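PDB 6GRH: microcin B17-processing protein McbC from Escherichia coli str. K-12 substr. MG1655, which helps convert the inactive microcin B17 precursor peptide into the active antibiotic, as an FMN-containing oxidoreductase of the nitroreductase family. Local coordinates for residues Arg135-Thr140 with Lys184-Leu189. Residues are numbered along the deposited sequence; the frame is centred on the assembly and turned at random.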
loop_
_atom_site.group_PDB
_atom_site.type_symbol
_atom_site.label_atom_id
_atom_site.label_comp_id
_atom_site.label_asym_id
_atom_site.label_seq_id
_atom_site.Cartn_x
_atom_site.Cartn_y
_atom_site.Cartn_z
ATOM N N ARG D 135 -12.622 24.678 -23.503
ATOM C CA ARG D 135 -13.720 25.295 -24.250
ATOM C C ARG D 135 -14.612 24.173 -24.797
ATOM O O ARG D 135 -14.122 23.294 -25.492
ATOM C CB ARG D 135 -13.162 26.151 -25.387
ATOM C CG ARG D 135 -14.203 26.735 -26.317
ATOM C CD ARG D 135 -13.580 27.790 -27.224
ATOM N NE ARG D 135 -14.525 28.265 -28.220
ATOM C CZ ARG D 135 -14.795 27.662 -29.386
ATOM N NH1 ARG D 135 -14.196 26.525 -29.750
ATOM N NH2 ARG D 135 -15.685 28.210 -30.197
ATOM N N LEU D 136 -15.903 24.212 -24.481
ATOM C CA LEU D 136 -16.809 23.065 -24.689
ATOM C C LEU D 136 -17.978 23.286 -25.626
ATOM O O LEU D 136 -18.714 22.328 -25.903
ATOM C CB LEU D 136 -17.394 22.607 -23.356
ATOM C CG LEU D 136 -16.400 22.161 -22.291
ATOM C CD1 LEU D 136 -17.154 21.740 -21.052
ATOM C CD2 LEU D 136 -15.558 21.028 -22.830
ATOM N N SER D 137 -18.177 24.521 -26.077
ATOM C CA SER D 137 -19.255 24.843 -27.012
ATOM C C SER D 137 -18.716 25.761 -28.090
ATOM O O SER D 137 -17.907 26.647 -27.800
ATOM C CB SER D 137 -20.379 25.559 -26.269
ATOM O OG SER D 137 -21.275 26.203 -27.167
ATOM N N GLU D 138 -19.207 25.588 -29.323
ATOM C CA GLU D 138 -18.909 26.546 -30.382
ATOM C C GLU D 138 -19.600 27.896 -30.161
ATOM O O GLU D 138 -19.274 28.851 -30.848
ATOM C CB GLU D 138 -19.231 25.973 -31.775
ATOM C CG GLU D 138 -18.420 24.714 -32.124
ATOM C CD GLU D 138 -16.887 24.865 -32.017
ATOM O OE1 GLU D 138 -16.321 25.943 -32.368
ATOM O OE2 GLU D 138 -16.237 23.878 -31.597
ATOM N N ASN D 139 -20.533 27.968 -29.207
ATOM C CA ASN D 139 -21.091 29.248 -28.758
ATOM C C ASN D 139 -20.251 29.958 -27.692
ATOM O O ASN D 139 -20.669 30.974 -27.142
ATOM C CB ASN D 139 -22.541 29.079 -28.268
ATOM C CG ASN D 139 -23.555 29.370 -29.342
ATOM O OD1 ASN D 139 -23.421 30.337 -30.097
ATOM N ND2 ASN D 139 -24.605 28.565 -29.388
ATOM N N THR D 140 -19.074 29.427 -27.396
ATOM C CA THR D 140 -18.119 30.116 -26.554
ATOM C C THR D 140 -17.113 30.814 -27.478
ATOM O O THR D 140 -16.573 30.189 -28.400
ATOM C CB THR D 140 -17.420 29.125 -25.623
ATOM O OG1 THR D 140 -18.407 28.429 -24.845
ATOM C CG2 THR D 140 -16.426 29.856 -24.689
ATOM N N LYS D 184 -25.257 21.059 -21.774
ATOM C CA LYS D 184 -24.229 21.671 -22.591
ATOM C C LYS D 184 -23.655 22.924 -21.931
ATOM O O LYS D 184 -24.115 24.031 -22.174
ATOM C CB LYS D 184 -24.779 21.949 -23.982
ATOM C CG LYS D 184 -25.046 20.666 -24.751
ATOM C CD LYS D 184 -25.259 20.932 -26.225
ATOM C CE LYS D 184 -26.677 21.377 -26.509
ATOM N NZ LYS D 184 -27.628 20.223 -26.460
ATOM N N PRO D 185 -22.652 22.739 -21.054
ATOM C CA PRO D 185 -21.909 23.866 -20.506
ATOM C C PRO D 185 -21.069 24.577 -21.575
ATOM O O PRO D 185 -20.702 23.970 -22.577
ATOM C CB PRO D 185 -21.022 23.234 -19.429
ATOM C CG PRO D 185 -21.286 21.774 -19.445
ATOM C CD PRO D 185 -22.108 21.443 -20.638
ATOM N N HIS D 186 -20.759 25.851 -21.346
ATOM C CA HIS D 186 -19.890 26.619 -22.238
ATOM C C HIS D 186 -18.418 26.257 -22.088
ATOM O O HIS D 186 -17.684 26.200 -23.069
ATOM C CB HIS D 186 -20.057 28.125 -22.008
ATOM C CG HIS D 186 -21.307 28.694 -22.609
ATOM N ND1 HIS D 186 -22.496 28.787 -21.916
ATOM C CD2 HIS D 186 -21.548 29.204 -23.837
ATOM C CE1 HIS D 186 -23.411 29.343 -22.689
ATOM N NE2 HIS D 186 -22.866 29.597 -23.864
ATOM N N PHE D 187 -17.976 26.048 -20.855
ATOM C CA PHE D 187 -16.588 25.733 -20.608
ATOM C C PHE D 187 -16.429 25.002 -19.297
ATOM O O PHE D 187 -17.382 24.898 -18.526
ATOM C CB PHE D 187 -15.723 27.015 -20.665
ATOM C CG PHE D 187 -15.958 28.001 -19.547
ATOM C CD1 PHE D 187 -16.969 28.939 -19.625
ATOM C CD2 PHE D 187 -15.103 28.039 -18.446
ATOM C CE1 PHE D 187 -17.159 29.896 -18.615
ATOM C CE2 PHE D 187 -15.302 28.963 -17.424
ATOM C CZ PHE D 187 -16.331 29.905 -17.523
ATOM N N ALA D 188 -15.230 24.459 -19.083
ATOM C CA ALA D 188 -14.862 23.855 -17.812
ATOM C C ALA D 188 -13.536 24.362 -17.325
ATOM O O ALA D 188 -12.705 24.782 -18.105
ATOM C CB ALA D 188 -14.809 22.345 -17.940
ATOM N N LEU D 189 -13.349 24.315 -16.014
ATOM C CA LEU D 189 -12.017 24.402 -15.430
ATOM C C LEU D 189 -11.651 23.007 -14.960
ATOM O O LEU D 189 -12.497 22.289 -14.406
ATOM C CB LEU D 189 -11.950 25.423 -14.297
ATOM C CG LEU D 189 -12.223 26.877 -14.695
ATOM C CD1 LEU D 189 -12.163 27.743 -13.454
ATOM C CD2 LEU D 189 -11.257 27.358 -15.782
HETATM O O HOH W 1 -21.271 21.918 -24.241
#
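R135 and F187 meet as a non-hydrogen-bonded antiparallel pair, CA to CA 4.7 Å, where the strand 129-135 runs out against the start of 187-194. A long, multidentate side chain suits R135. Its extended chain carries the guanidinium over the turn that follows, where NE and NH2 grip T140 O side-on, the oxygen lying close to the guanidinium plane, and NH2 also makes a salt bridge to E138 OE1 at 3.2 Å. This holds the turn in shape from its own side.

The backbone N of L136 gives a hydrogen bond to H186 O (3.0 Å, 155° at the hydrogen). Its branched, apolar side chain suits the packing: CD1 lies on the backbone of F187 and A188, 3.9 Å from A188 CB. A small residue suits that last position, and the puckered ring of P185 borders the same leucine, its CG 4.4 Å from L136 CD1. One water donates to both L136 O and P185 O, bridging the backbones.

From S137 to T140 the chain makes a type I turn. The short hydroxyl of S137 (chi1 164°, OG anti to N) can accept from N139 N in an ST turn while hydrogen-bonding D91 OD2.

T140 closes the turn with a short β-hydroxyl: OG1 donates to H186 O at 2.9 Å, from the carbonyl face opposite to L136 N, so two bonds secure this buried oxygen. The same OG1 sits at the edge of the imidazole, 3.4 Å from H186 CD2, while H186 NE2 bonds N93 O.

H186 and F187 form a classic beta bulge against F262 of strand 254-263, whose F261 touches L136, P185 and A188. Strands 129-135 and 187-194 are central neighbours in the antiparallel sheet of the nitroreductase-family domain; this is structural packing, P185's side chain about 11 Å from FMN. Helix 167-175 packs L170 on L136, Y171 on P185 and L174 on A188, and helix 97-108 sets I100 against T140 and F187.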